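Local coordinates for peroxiredoxin (Akkermansia muciniphila, PDB 6KHX), which probably reduces peroxides as a typical 2-Cys peroxiredoxin, using thiol chemistry on a thioredoxin-like fold assembled as a decamer, at residues Tyr35-Phe40 with Leu140-Lys145; Cys73-Glu78 with Val102-Lys107; Lys43-Val48 with Trp82-Thr87. All blocks are in the same frame, centred on the assembly; numbering follows the deposited sequence.

Contact 1 (Tyr35-Phe40 with Leu140-Lys145); sequences YVILFF and LFLIDK
Ile37 wedges itself between Leu140 and Leu142, and the strands that carry them, 35-40 and 138-143, are antiparallel neighbours in the thioredoxin-fold sheet, 138-143 next to its outermost strand 149-155. The strand axes come within 4.7 Å. Ile37 uses its two branches separately: CG1 lies beside the backbone N (chi1 -74°) and carries CD1 to 3.7 Å from Leu142 CD1, while CG2 goes the other way and stops 4.0 Å from Leu140 CD1. Phe39 meets Leu140 CD1 through its CB, while its ring leads away from the neighbouring strand and stacks on Phe56.

The face carrying Val36, Leu38, Phe141 and Ile143 is fitted differently. Val36 and Ile143 stand opposite each other, CB to CB at 4.0 Å, and the CD1 methyl of Ile143 drops into the dip between Val36 CB and Leu38 CB. Further along, the rings of Phe40 and Phe141 meet rim to rim with their planes at 83°, neither lying over the other. Tyr113 comes edge-to-face with the Phe141 ring and also meets Phe40.

Four backbone bonds hold the register. Val36 and Ile143 form one hydrogen-bonded pair, and Leu38 and Phe141 the next; the Leu38 N to Phe141 O bond is 2.9 Å long. Helix 163-179 packs against Leu142, and strand 68-74 continues the sheet beyond strand 35-40.

Past strand 138-143 the Tyr35 ring closes the contact; Tyr35 OH is bonded to Glu177. Asp144 OD2 makes a salt bridge with Arg150, and OD1 takes bonds from the backbone N of Asp146 and Ile148. Over one face of the Tyr35 ring sits Lys145 CG, above the centre; the extended lysine chain then carries CE to 3.9 Å from Tyr35 CE1, while Ile143 O meets the ring at its edge.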
ATOM      1  N   TYR B  35      45.721   9.230   9.950  1.00 34.60           N
ATOM      2  CA  TYR B  35      45.043   8.003   9.551  1.00 33.07           C
ATOM      3  C   TYR B  35      44.516   7.302  10.794  1.00 34.61           C
ATOM      4  O   TYR B  35      44.918   7.605  11.917  1.00 34.83           O
ATOM      5  CB  TYR B  35      45.991   7.052   8.823  1.00 30.19           C
ATOM      6  CG  TYR B  35      46.710   7.653   7.645  1.00 32.45           C
ATOM      7  CD1 TYR B  35      47.848   8.434   7.830  1.00 35.45           C
ATOM      8  CD2 TYR B  35      46.270   7.430   6.347  1.00 32.42           C
ATOM      9  CE1 TYR B  35      48.516   8.985   6.761  1.00 30.94           C
ATOM     10  CE2 TYR B  35      46.935   7.980   5.267  1.00 34.82           C
ATOM     11  CZ  TYR B  35      48.057   8.756   5.483  1.00 32.26           C
ATOM     12  OH  TYR B  35      48.725   9.305   4.419  1.00 35.57           O
ATOM     13  N   VAL B  36      43.592   6.370  10.598  1.00 32.70           N
ATOM     14  CA  VAL B  36      43.046   5.601  11.710  1.00 32.98           C
ATOM     15  C   VAL B  36      43.080   4.124  11.350  1.00 32.47           C
ATOM     16  O   VAL B  36      42.626   3.730  10.271  1.00 30.40           O
ATOM     17  CB  VAL B  36      41.613   6.031  12.079  1.00 34.38           C
ATOM     18  CG1 VAL B  36      41.118   5.227  13.274  1.00 29.60           C
ATOM     19  CG2 VAL B  36      41.557   7.518  12.379  1.00 32.52           C
ATOM     20  N   ILE B  37      43.623   3.312  12.249  1.00 31.46           N
ATOM     21  CA  ILE B  37      43.422   1.870  12.222  1.00 28.76           C
ATOM     22  C   ILE B  37      42.389   1.568  13.301  1.00 30.20           C
ATOM     23  O   ILE B  37      42.665   1.709  14.499  1.00 34.52           O
ATOM     24  CB  ILE B  37      44.729   1.100  12.449  1.00 33.08           C
ATOM     25  CG1 ILE B  37      45.606   1.163  11.200  1.00 28.79           C
ATOM     26  CG2 ILE B  37      44.447  -0.354  12.800  1.00 25.54           C
ATOM     27  CD1 ILE B  37      45.137   0.263  10.093  1.00 30.75           C
ATOM     28  N   LEU B  38      41.184   1.197  12.875  1.00 28.07           N
ATOM     29  CA  LEU B  38      40.073   0.917  13.781  1.00 30.74           C
ATOM     30  C   LEU B  38      39.830  -0.586  13.794  1.00 28.19           C
ATOM     31  O   LEU B  38      39.572  -1.178  12.742  1.00 32.84           O
ATOM     32  CB  LEU B  38      38.815   1.667  13.334  1.00 26.99           C
ATOM     33  CG  LEU B  38      37.504   1.374  14.068  1.00 29.16           C
ATOM     34  CD1 LEU B  38      37.574   1.897  15.495  1.00 29.88           C
ATOM     35  CD2 LEU B  38      36.301   1.964  13.338  1.00 23.73           C
ATOM     36  N   PHE B  39      39.930  -1.214  14.964  1.00 25.71           N
ATOM     37  CA  PHE B  39      39.718  -2.656  15.029  1.00 28.11           C
ATOM     38  C   PHE B  39      38.712  -3.021  16.117  1.00 30.05           C
ATOM     39  O   PHE B  39      38.741  -2.482  17.229  1.00 25.32           O
ATOM     40  CB  PHE B  39      41.051  -3.429  15.219  1.00 27.28           C
ATOM     41  CG  PHE B  39      41.657  -3.307  16.587  1.00 28.08           C
ATOM     42  CD1 PHE B  39      42.426  -2.209  16.930  1.00 30.74           C
ATOM     43  CD2 PHE B  39      41.491  -4.319  17.518  1.00 28.38           C
ATOM     44  CE1 PHE B  39      42.991  -2.106  18.191  1.00 34.63           C
ATOM     45  CE2 PHE B  39      42.059  -4.224  18.780  1.00 33.38           C
ATOM     46  CZ  PHE B  39      42.807  -3.116  19.116  1.00 35.44           C
ATOM     47  N   PHE B  40      37.816  -3.941  15.762  1.00 28.77           N
ATOM     48  CA  PHE B  40      36.783  -4.486  16.630  1.00 31.04           C
ATOM     49  C   PHE B  40      37.176  -5.889  17.074  1.00 34.76           C
ATOM     50  O   PHE B  40      37.673  -6.685  16.263  1.00 37.98           O
ATOM     51  CB  PHE B  40      35.433  -4.563  15.898  1.00 26.48           C
ATOM     52  CG  PHE B  40      34.933  -3.243  15.370  1.00 28.61           C
ATOM     53  CD1 PHE B  40      35.439  -2.711  14.193  1.00 28.24           C
ATOM     54  CD2 PHE B  40      33.933  -2.550  16.035  1.00 31.39           C
ATOM     55  CE1 PHE B  40      34.977  -1.505  13.703  1.00 31.71           C
ATOM     56  CE2 PHE B  40      33.460  -1.345  15.547  1.00 31.99           C
ATOM     57  CZ  PHE B  40      33.979  -0.821  14.379  1.00 27.41           C
ATOM     58  N   LEU B 140      38.812  -5.036  10.998  1.00 25.33           N
ATOM     59  CA  LEU B 140      39.853  -4.013  10.972  1.00 29.40           C
ATOM     60  C   LEU B 140      39.662  -3.116   9.760  1.00 29.19           C
ATOM     61  O   LEU B 140      39.367  -3.596   8.662  1.00 27.61           O
ATOM     62  CB  LEU B 140      41.262  -4.630  10.964  1.00 25.42           C
ATOM     63  CG  LEU B 140      42.426  -3.633  10.987  1.00 29.50           C
ATOM     64  CD1 LEU B 140      43.555  -4.118  11.894  1.00 26.52           C
ATOM     65  CD2 LEU B 140      42.947  -3.366   9.577  1.00 23.30           C
ATOM     66  N   PHE B 141      39.810  -1.808   9.974  1.00 25.45           N
ATOM     67  CA  PHE B 141      39.606  -0.809   8.933  1.00 30.49           C
ATOM     68  C   PHE B 141      40.760   0.178   8.924  1.00 31.89           C
ATOM     69  O   PHE B 141      41.204   0.644   9.983  1.00 32.47           O
ATOM     70  CB  PHE B 141      38.285  -0.037   9.115  1.00 25.49           C
ATOM     71  CG  PHE B 141      37.074  -0.917   9.174  1.00 27.06           C
ATOM     72  CD1 PHE B 141      36.728  -1.570  10.351  1.00 26.16           C
ATOM     73  CD2 PHE B 141      36.298  -1.117   8.048  1.00 23.73           C
ATOM     74  CE1 PHE B 141      35.627  -2.389  10.403  1.00 26.08           C
ATOM     75  CE2 PHE B 141      35.193  -1.938   8.092  1.00 26.75           C
ATOM     76  CZ  PHE B 141      34.854  -2.573   9.270  1.00 29.40           C
ATOM     77  N   LEU B 142      41.236   0.487   7.718  1.00 29.07           N
ATOM     78  CA  LEU B 142      42.184   1.569   7.486  1.00 30.62           C
ATOM     79  C   LEU B 142      41.416   2.778   6.955  1.00 32.98           C
ATOM     80  O   LEU B 142      40.752   2.691   5.917  1.00 27.10           O
ATOM     81  CB  LEU B 142      43.266   1.141   6.497  1.00 25.92           C
ATOM     82  CG  LEU B 142      44.251   2.258   6.149  1.00 28.11           C
ATOM     83  CD1 LEU B 142      44.884   2.810   7.427  1.00 26.63           C
ATOM     84  CD2 LEU B 142      45.307   1.781   5.165  1.00 24.69           C
ATOM     85  N   ILE B 143      41.495   3.895   7.676  1.00 31.58           N
ATOM     86  CA  ILE B 143      40.779   5.123   7.353  1.00 35.10           C
ATOM     87  C   ILE B 143      41.812   6.205   7.069  1.00 31.30           C
ATOM     88  O   ILE B 143      42.695   6.446   7.899  1.00 33.35           O
ATOM     89  CB  ILE B 143      39.854   5.539   8.512  1.00 34.08           C
ATOM     90  CG1 ILE B 143      38.925   4.384   8.899  1.00 30.18           C
ATOM     91  CG2 ILE B 143      39.058   6.767   8.150  1.00 29.62           C
ATOM     92  CD1 ILE B 143      38.262   4.567  10.244  1.00 27.11           C
ATOM     93  N   ASP B 144      41.716   6.851   5.905  1.00 29.26           N
ATOM     94  CA  ASP B 144      42.709   7.865   5.566  1.00 29.74           C
ATOM     95  C   ASP B 144      42.357   9.195   6.241  1.00 33.46           C
ATOM     96  O   ASP B 144      41.385   9.308   6.994  1.00 29.17           O
ATOM     97  CB  ASP B 144      42.881   7.981   4.045  1.00 27.21           C
ATOM     98  CG  ASP B 144      41.672   8.582   3.320  1.00 34.95           C
ATOM     99  OD1 ASP B 144      40.826   9.266   3.940  1.00 31.82           O
ATOM    100  OD2 ASP B 144      41.570   8.358   2.091  1.00 34.70           O
ATOM    101  N   LYS B 145      43.174  10.219   5.984  1.00 36.16           N
ATOM    102  CA  LYS B 145      42.975  11.497   6.656  1.00 33.61           C
ATOM    103  C   LYS B 145      41.685  12.189   6.233  1.00 34.14           C
ATOM    104  O   LYS B 145      41.252  13.124   6.913  1.00 34.26           O
ATOM    105  CB  LYS B 145      44.168  12.419   6.417  1.00 34.53           C
ATOM    106  CG  LYS B 145      45.412  12.017   7.187  1.00 36.39           C
ATOM    107  CD  LYS B 145      46.513  13.044   6.996  1.00 42.00           C
ATOM    108  CE  LYS B 145      47.784  12.666   7.727  1.00 38.15           C
ATOM    109  NZ  LYS B 145      48.831  13.700   7.513  1.00 41.87           N
TER

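Contact 2 (Cys73-Glu78 with Val102-Lys107)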
ATOM      1  N   CYS B  73      37.747  -1.258  19.614  1.00 31.61           N
ATOM      2  CA  CYS B  73      36.329  -1.132  19.906  1.00 28.57           C
ATOM      3  C   CYS B  73      35.715  -2.507  20.122  1.00 32.90           C
ATOM      4  O   CYS B  73      35.979  -3.443  19.360  1.00 30.25           O
ATOM      5  CB  CYS B  73      35.601  -0.416  18.764  1.00 31.13           C
ATOM      6  SG  CYS B  73      33.831  -0.235  19.032  1.00 35.44           S
ATOM      7  N   SER B  74      34.864  -2.601  21.144  1.00 28.69           N
ATOM      8  CA  SER B  74      33.987  -3.744  21.344  1.00 32.58           C
ATOM      9  C   SER B  74      32.663  -3.230  21.885  1.00 31.87           C
ATOM     10  O   SER B  74      32.545  -2.064  22.277  1.00 27.07           O
ATOM     11  CB  SER B  74      34.589  -4.774  22.310  1.00 27.97           C
ATOM     12  OG  SER B  74      34.322  -4.420  23.660  1.00 29.94           O
ATOM     13  N   THR B  75      31.666  -4.116  21.935  1.00 29.56           N
ATOM     14  CA  THR B  75      30.347  -3.739  22.424  1.00 30.97           C
ATOM     15  C   THR B  75      30.234  -3.826  23.941  1.00 32.44           C
ATOM     16  O   THR B  75      29.120  -3.745  24.467  1.00 33.70           O
ATOM     17  CB  THR B  75      29.247  -4.585  21.765  1.00 32.52           C
ATOM     18  OG1 THR B  75      29.459  -5.976  22.029  1.00 36.49           O
ATOM     19  CG2 THR B  75      29.220  -4.351  20.264  1.00 31.37           C
ATOM     20  N   ASP B  76      31.349  -4.010  24.646  1.00 30.73           N
ATOM     21  CA  ASP B  76      31.364  -3.926  26.099  1.00 31.27           C
ATOM     22  C   ASP B  76      31.306  -2.469  26.552  1.00 32.54           C
ATOM     23  O   ASP B  76      31.604  -1.539  25.796  1.00 31.52           O
ATOM     24  CB  ASP B  76      32.614  -4.592  26.664  1.00 32.90           C
ATOM     25  CG  ASP B  76      32.723  -6.040  26.261  1.00 36.08           C
ATOM     26  OD1 ASP B  76      31.899  -6.855  26.731  1.00 36.57           O
ATOM     27  OD2 ASP B  76      33.615  -6.359  25.452  1.00 34.79           O
ATOM     28  N   SER B  77      30.924  -2.278  27.811  1.00 33.06           N
ATOM     29  CA  SER B  77      30.831  -0.940  28.370  1.00 32.06           C
ATOM     30  C   SER B  77      32.218  -0.337  28.606  1.00 35.88           C
ATOM     31  O   SER B  77      33.240  -1.030  28.637  1.00 35.94           O
ATOM     32  CB  SER B  77      30.050  -0.963  29.681  1.00 33.51           C
ATOM     33  OG  SER B  77      30.898  -1.294  30.769  1.00 37.69           O
ATOM     34  N   GLU B  78      32.236   0.983  28.796  1.00 31.47           N
ATOM     35  CA  GLU B  78      33.476   1.667  29.136  1.00 33.04           C
ATOM     36  C   GLU B  78      34.003   1.221  30.495  1.00 38.81           C
ATOM     37  O   GLU B  78      35.213   1.286  30.743  1.00 38.35           O
ATOM     38  CB  GLU B  78      33.261   3.186  29.118  1.00 36.19           C
ATOM     39  CG  GLU B  78      32.373   3.745  30.244  1.00 32.21           C
ATOM     40  CD  GLU B  78      30.869   3.583  29.983  1.00 37.11           C
ATOM     41  OE1 GLU B  78      30.480   2.783  29.104  1.00 36.15           O
ATOM     42  OE2 GLU B  78      30.068   4.267  30.654  1.00 33.48           O
ATOM     43  N   VAL B 102      37.104   2.145  22.435  1.00 35.41           N
ATOM     44  CA  VAL B 102      35.755   2.691  22.353  1.00 31.58           C
ATOM     45  C   VAL B 102      34.754   1.679  22.889  1.00 31.25           C
ATOM     46  O   VAL B 102      34.871   0.472  22.643  1.00 34.48           O
ATOM     47  CB  VAL B 102      35.429   3.072  20.897  1.00 31.47           C
ATOM     48  CG1 VAL B 102      33.992   3.585  20.774  1.00 27.97           C
ATOM     49  CG2 VAL B 102      36.417   4.091  20.396  1.00 29.85           C
ATOM     50  N   SER B 103      33.741   2.170  23.593  1.00 28.73           N
ATOM     51  CA  SER B 103      32.640   1.337  24.057  1.00 32.24           C
ATOM     52  C   SER B 103      31.466   1.480  23.088  1.00 32.39           C
ATOM     53  O   SER B 103      30.769   2.500  23.097  1.00 33.71           O
ATOM     54  CB  SER B 103      32.234   1.728  25.476  1.00 29.21           C
ATOM     55  OG  SER B 103      31.015   1.106  25.843  1.00 30.30           O
ATOM     56  N   ASP B 104      31.238   0.451  22.269  1.00 31.92           N
ATOM     57  CA  ASP B 104      30.085   0.408  21.363  1.00 27.72           C
ATOM     58  C   ASP B 104      28.886  -0.200  22.089  1.00 27.23           C
ATOM     59  O   ASP B 104      28.334  -1.232  21.707  1.00 26.69           O
ATOM     60  CB  ASP B 104      30.430  -0.381  20.103  1.00 28.59           C
ATOM     61  CG  ASP B 104      29.288  -0.408  19.085  1.00 29.89           C
ATOM     62  OD1 ASP B 104      28.393   0.463  19.137  1.00 28.95           O
ATOM     63  OD2 ASP B 104      29.277  -1.321  18.235  1.00 31.67           O
ATOM     64  N   ILE B 105      28.477   0.496  23.152  1.00 29.14           N
ATOM     65  CA  ILE B 105      27.540  -0.075  24.115  1.00 27.70           C
ATOM     66  C   ILE B 105      26.168  -0.317  23.495  1.00 32.18           C
ATOM     67  O   ILE B 105      25.435  -1.212  23.937  1.00 33.83           O
ATOM     68  CB  ILE B 105      27.458   0.839  25.350  1.00 33.87           C
ATOM     69  CG1 ILE B 105      26.784   0.121  26.522  1.00 27.82           C
ATOM     70  CG2 ILE B 105      26.740   2.138  25.014  1.00 27.38           C
ATOM     71  CD1 ILE B 105      27.156   0.708  27.871  1.00 31.36           C
ATOM     72  N   ASN B 106      25.798   0.445  22.463  1.00 30.90           N
ATOM     73  CA  ASN B 106      24.521   0.269  21.782  1.00 27.36           C
ATOM     74  C   ASN B 106      24.608  -0.658  20.579  1.00 31.49           C
ATOM     75  O   ASN B 106      23.572  -0.953  19.970  1.00 32.65           O
ATOM     76  CB  ASN B 106      23.974   1.622  21.319  1.00 31.63           C
ATOM     77  CG  ASN B 106      23.585   2.517  22.467  1.00 33.60           C
ATOM     78  OD1 ASN B 106      23.202   2.045  23.537  1.00 37.32           O
ATOM     79  ND2 ASN B 106      23.689   3.821  22.257  1.00 33.77           N
ATOM     80  N   LYS B 107      25.807  -1.130  20.234  1.00 30.31           N
ATOM     81  CA  LYS B 107      26.078  -1.984  19.079  1.00 32.54           C
ATOM     82  C   LYS B 107      25.840  -1.279  17.748  1.00 31.77           C
ATOM     83  O   LYS B 107      25.858  -1.936  16.698  1.00 33.22           O
ATOM     84  CB  LYS B 107      25.257  -3.281  19.116  1.00 27.56           C
ATOM     85  CG  LYS B 107      25.325  -3.991  20.451  1.00 27.87           C
ATOM     86  CD  LYS B 107      24.630  -5.328  20.402  1.00 31.69           C
ATOM     87  CE  LYS B 107      24.534  -5.928  21.784  1.00 29.25           C
ATOM     88  NZ  LYS B 107      25.863  -6.353  22.299  1.00 26.20           N
TER
HETATM   89  O   HOH W   1      26.308  -4.263  23.767  1.00 28.77           O
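The contact joins the two parallel strands of a beta-alpha-beta unit, 68-74 and 101-103, with the turns that leave them. Cys73 lies beside Val102, CB to CB at 4.1 Å, and Cys73 SG reaches on to Asp104 CB. Ser74 ties the strands: its N makes a weak bond to Val102 O, and its O takes a firmer one from Asp104 N at 2.8 Å.

Past the strand ends the grip passes to side chains. Ser103 OG, anti to the backbone N (chi1 169°), donates to Asp76 O over 2.7 Å, in the carbonyl plane and on a lone pair, which pins the turn that follows strand 68-74. Ser74 OG donates to Asp76 OD2 on its anti side but tilted out of the carboxylate plane. The turn ends at Ser77, the N-cap of helix 78-85, the helix that makes the crossover between these strands in the thioredoxin-like fold. Ser77 OG caps that helix at Ser80 N, while Ser77 CB rests 3.8 Å from Ile105 CD1.

On the other segment, Asp104 to Lys107 form a type I beta turn. The Thr75 and Asp104 side chains run alongside each other in the same direction, with Thr75 CG2 against Asp104 OD2, an oxygen whose hydrogen bond is to Ser110 OG. One water sits 2.9 Å from Thr75 O and accepts a bond from Lys107 NZ at 2.6 Å; that ammonium is also bonded to Leu134 O of the same chain. This end of the unit meets a second subunit: Glu78 OE2 forms a salt bridge with Lys43 of that chain, and Asn106 bonds the backbone of Gly132 and Leu134 of that second subunit.

Contact 3 (Lys43-Val48 with Trp82-Thr87)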
ATOM      1  N   LYS B  43      34.780  -9.574  22.886  1.00 38.13           N
ATOM      2  CA  LYS B  43      34.452  -9.535  24.307  1.00 32.59           C
ATOM      3  C   LYS B  43      35.672  -9.175  25.144  1.00 37.50           C
ATOM      4  O   LYS B  43      36.749  -9.749  24.951  1.00 42.78           O
ATOM      5  CB  LYS B  43      33.917 -10.896  24.762  1.00 35.77           C
ATOM      6  CG  LYS B  43      32.437 -11.130  24.539  1.00 35.70           C
ATOM      7  CD  LYS B  43      32.061 -12.532  24.983  1.00 33.09           C
ATOM      8  CE  LYS B  43      30.748 -12.972  24.377  1.00 30.44           C
ATOM      9  NZ  LYS B  43      30.480 -14.404  24.650  1.00 35.25           N
ATOM     10  N   ASP B  44      35.491  -8.246  26.084  1.00 34.42           N
ATOM     11  CA  ASP B  44      36.480  -8.021  27.129  1.00 34.23           C
ATOM     12  C   ASP B  44      36.630  -9.272  27.991  1.00 35.64           C
ATOM     13  O   ASP B  44      35.694 -10.059  28.145  1.00 32.55           O
ATOM     14  CB  ASP B  44      36.080  -6.836  28.020  1.00 40.98           C
ATOM     15  CG  ASP B  44      36.288  -5.483  27.354  1.00 36.82           C
ATOM     16  OD1 ASP B  44      36.777  -5.434  26.209  1.00 33.43           O
ATOM     17  OD2 ASP B  44      35.973  -4.461  27.996  1.00 36.35           O
ATOM     18  N   PHE B  45      37.828  -9.438  28.562  1.00 35.61           N
ATOM     19  CA  PHE B  45      38.155 -10.543  29.476  1.00 37.93           C
ATOM     20  C   PHE B  45      38.100 -11.903  28.790  1.00 33.37           C
ATOM     21  O   PHE B  45      37.740 -12.903  29.412  1.00 37.54           O
ATOM     22  CB  PHE B  45      37.262 -10.555  30.721  1.00 36.43           C
ATOM     23  CG  PHE B  45      37.329  -9.298  31.522  1.00 40.30           C
ATOM     24  CD1 PHE B  45      38.398  -9.059  32.365  1.00 37.82           C
ATOM     25  CD2 PHE B  45      36.318  -8.356  31.442  1.00 38.76           C
ATOM     26  CE1 PHE B  45      38.464  -7.895  33.111  1.00 44.76           C
ATOM     27  CE2 PHE B  45      36.377  -7.192  32.187  1.00 39.44           C
ATOM     28  CZ  PHE B  45      37.452  -6.961  33.023  1.00 43.64           C
ATOM     29  N   THR B  46      38.426 -11.963  27.502  1.00 38.16           N
ATOM     30  CA  THR B  46      38.513 -13.262  26.842  1.00 41.40           C
ATOM     31  C   THR B  46      39.970 -13.572  26.510  1.00 40.41           C
ATOM     32  O   THR B  46      40.859 -13.305  27.325  1.00 42.72           O
ATOM     33  CB  THR B  46      37.612 -13.328  25.598  1.00 43.02           C
ATOM     34  OG1 THR B  46      37.790 -12.163  24.784  1.00 46.47           O
ATOM     35  CG2 THR B  46      36.154 -13.431  26.011  1.00 37.79           C
ATOM     36  N   PHE B  47      40.228 -14.145  25.331  1.00 44.82           N
ATOM     37  CA  PHE B  47      41.479 -14.861  25.080  1.00 42.59           C
ATOM     38  C   PHE B  47      42.319 -14.213  23.985  1.00 42.24           C
ATOM     39  O   PHE B  47      43.390 -13.680  24.285  1.00 43.79           O
ATOM     40  CB  PHE B  47      41.138 -16.316  24.755  1.00 42.54           C
ATOM     41  CG  PHE B  47      40.020 -16.871  25.600  1.00 45.09           C
ATOM     42  CD1 PHE B  47      40.037 -16.732  26.983  1.00 40.19           C
ATOM     43  CD2 PHE B  47      38.932 -17.499  25.008  1.00 41.15           C
ATOM     44  CE1 PHE B  47      38.994 -17.223  27.754  1.00 43.05           C
ATOM     45  CE2 PHE B  47      37.890 -17.998  25.775  1.00 36.41           C
ATOM     46  CZ  PHE B  47      37.920 -17.862  27.149  1.00 33.96           C
ATOM     47  N   VAL B  48      41.884 -14.255  22.720  1.00 41.23           N
ATOM     48  CA  VAL B  48      42.655 -13.635  21.642  1.00 42.00           C
ATOM     49  C   VAL B  48      42.606 -12.117  21.751  1.00 43.87           C
ATOM     50  O   VAL B  48      43.586 -11.418  21.447  1.00 44.16           O
ATOM     51  CB  VAL B  48      42.134 -14.108  20.273  1.00 38.92           C
ATOM     52  CG1 VAL B  48      42.920 -13.448  19.141  1.00 42.18           C
ATOM     53  CG2 VAL B  48      42.222 -15.607  20.163  1.00 40.93           C
ATOM     54  N   TRP B  82      37.617  -0.194  31.311  1.00 40.98           N
ATOM     55  CA  TRP B  82      38.432   0.389  32.371  1.00 40.47           C
ATOM     56  C   TRP B  82      38.890  -0.669  33.371  1.00 45.27           C
ATOM     57  O   TRP B  82      40.055  -0.680  33.783  1.00 44.56           O
ATOM     58  CB  TRP B  82      37.650   1.502  33.067  1.00 42.04           C
ATOM     59  CG  TRP B  82      38.238   1.913  34.378  1.00 48.52           C
ATOM     60  CD1 TRP B  82      39.218   2.842  34.589  1.00 45.37           C
ATOM     61  CD2 TRP B  82      37.883   1.401  35.669  1.00 42.58           C
ATOM     62  NE1 TRP B  82      39.492   2.937  35.933  1.00 48.13           N
ATOM     63  CE2 TRP B  82      38.686   2.063  36.615  1.00 42.41           C
ATOM     64  CE3 TRP B  82      36.961   0.447  36.113  1.00 43.14           C
ATOM     65  CZ2 TRP B  82      38.594   1.803  37.978  1.00 47.02           C
ATOM     66  CZ3 TRP B  82      36.871   0.190  37.464  1.00 40.77           C
ATOM     67  CH2 TRP B  82      37.683   0.864  38.382  1.00 44.60           C
ATOM     68  N   ALA B  83      37.990  -1.561  33.782  1.00 43.55           N
ATOM     69  CA  ALA B  83      38.388  -2.651  34.664  1.00 40.96           C
ATOM     70  C   ALA B  83      39.453  -3.526  34.012  1.00 42.87           C
ATOM     71  O   ALA B  83      40.376  -3.999  34.685  1.00 43.53           O
ATOM     72  CB  ALA B  83      37.163  -3.482  35.052  1.00 36.22           C
ATOM     73  N   TRP B  84      39.361  -3.725  32.695  1.00 42.67           N
ATOM     74  CA  TRP B  84      40.289  -4.625  32.018  1.00 43.09           C
ATOM     75  C   TRP B  84      41.680  -4.013  31.910  1.00 48.28           C
ATOM     76  O   TRP B  84      42.685  -4.725  32.031  1.00 45.51           O
ATOM     77  CB  TRP B  84      39.755  -4.980  30.634  1.00 39.09           C
ATOM     78  CG  TRP B  84      40.228  -6.295  30.129  1.00 39.78           C
ATOM     79  CD1 TRP B  84      40.802  -7.293  30.856  1.00 42.68           C
ATOM     80  CD2 TRP B  84      40.162  -6.768  28.778  1.00 40.12           C
ATOM     81  NE1 TRP B  84      41.096  -8.363  30.043  1.00 39.03           N
ATOM     82  CE2 TRP B  84      40.716  -8.063  28.762  1.00 37.67           C
ATOM     83  CE3 TRP B  84      39.686  -6.223  27.581  1.00 38.32           C
ATOM     84  CZ2 TRP B  84      40.806  -8.821  27.596  1.00 33.13           C
ATOM     85  CZ3 TRP B  84      39.781  -6.976  26.423  1.00 34.87           C
ATOM     86  CH2 TRP B  84      40.335  -8.260  26.440  1.00 35.70           C
ATOM     87  N   VAL B  85      41.768  -2.704  31.655  1.00 44.98           N
ATOM     88  CA  VAL B  85      43.080  -2.065  31.639  1.00 48.09           C
ATOM     89  C   VAL B  85      43.672  -1.944  33.035  1.00 50.32           C
ATOM     90  O   VAL B  85      44.855  -1.608  33.171  1.00 54.18           O
ATOM     91  CB  VAL B  85      43.051  -0.667  30.985  1.00 45.82           C
ATOM     92  CG1 VAL B  85      42.463  -0.742  29.580  1.00 46.17           C
ATOM     93  CG2 VAL B  85      42.319   0.331  31.861  1.00 45.75           C
ATOM     94  N   ASN B  86      42.876  -2.187  34.078  1.00 45.79           N
ATOM     95  CA  ASN B  86      43.371  -2.236  35.445  1.00 40.46           C
ATOM     96  C   ASN B  86      43.544  -3.665  35.954  1.00 46.61           C
ATOM     97  O   ASN B  86      43.660  -3.874  37.165  1.00 56.70           O
ATOM     98  CB  ASN B  86      42.455  -1.438  36.371  1.00 45.29           C
ATOM     99  CG  ASN B  86      42.682   0.063  36.255  1.00 56.55           C
ATOM    100  OD1 ASN B  86      43.619   0.605  36.843  1.00 63.89           O
ATOM    101  ND2 ASN B  86      41.822   0.740  35.504  1.00 50.54           N
ATOM    102  N   THR B  87      43.551  -4.650  35.058  1.00 48.07           N
ATOM    103  CA  THR B  87      43.848  -6.030  35.409  1.00 49.46           C
ATOM    104  C   THR B  87      45.207  -6.406  34.842  1.00 57.35           C
ATOM    105  O   THR B  87      45.428  -6.228  33.636  1.00 53.34           O
ATOM    106  CB  THR B  87      42.777  -6.980  34.864  1.00 45.08           C
ATOM    107  OG1 THR B  87      41.506  -6.640  35.426  1.00 44.85           O
ATOM    108  CG2 THR B  87      43.109  -8.424  35.219  1.00 46.30           C
TER
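Over one face of the Trp84 indole lies the backbone of Asp44 and Phe45: Phe45 N sits 3.1 Å above the ring plane and Asp44 CA 3.8 Å from the centroid of the six-membered ring, a CH-pi contact. The Phe45 ring in turn takes Trp84 CG and CB over one of its faces, and Ala83 CB and Thr87 OG1 meet it at the edge. These residues join helix 78-85 to the loop before helix 48-58, which in typical 2-Cys peroxiredoxins leads into the peroxidatic cysteine.

The two aromatic rings are tilted by 42°, so their meeting is neither a stack nor edge-to-face; the two side chains run antiparallel as they pass. Phe45 adopts a left-handed helical backbone conformation, and although its CB points off the helix, the ring folds back so that CZ comes within 4.0 Å of Ala83 CB. Ala83 also packs on Phe45 of a second subunit, a relation that is reciprocated.

Trp84 additionally touches Cys49, Pro50 and Leu53 of helix 48-58, and its NE1 is bonded to Gly92 O, which helps hold the indole in this rotation. The Asp44 carboxylate is held by Tyr41 OH and His81 ND1, its plane turned 39° from that of the indole, and Asp44 OD1 lies beside Trp84 CE3 and CZ3.

All three contacts are buried: contact 1 near the centre of the chain, where no other subunit touches its segments, contacts 2 and 3 nearer the interface with the second subunit, which both reach. Contacts 1 and 2 share one sheet, through neighbouring strands 35-40 and 68-74, and meet where Phe40 CE2 packs on Cys73 SG. Contact 1 combines a backbone ladder with mostly apolar fitting, contact 2 trades much of this for hydroxyl, carboxylate and water bonds at the strand ends, and contact 3 has no hydrogen bond across it, relying on indole and phenyl faces. Asp76 OD2 probably bonds Asp44 N, joining contact 2 to contact 3, and helix 78-85 contributes to both.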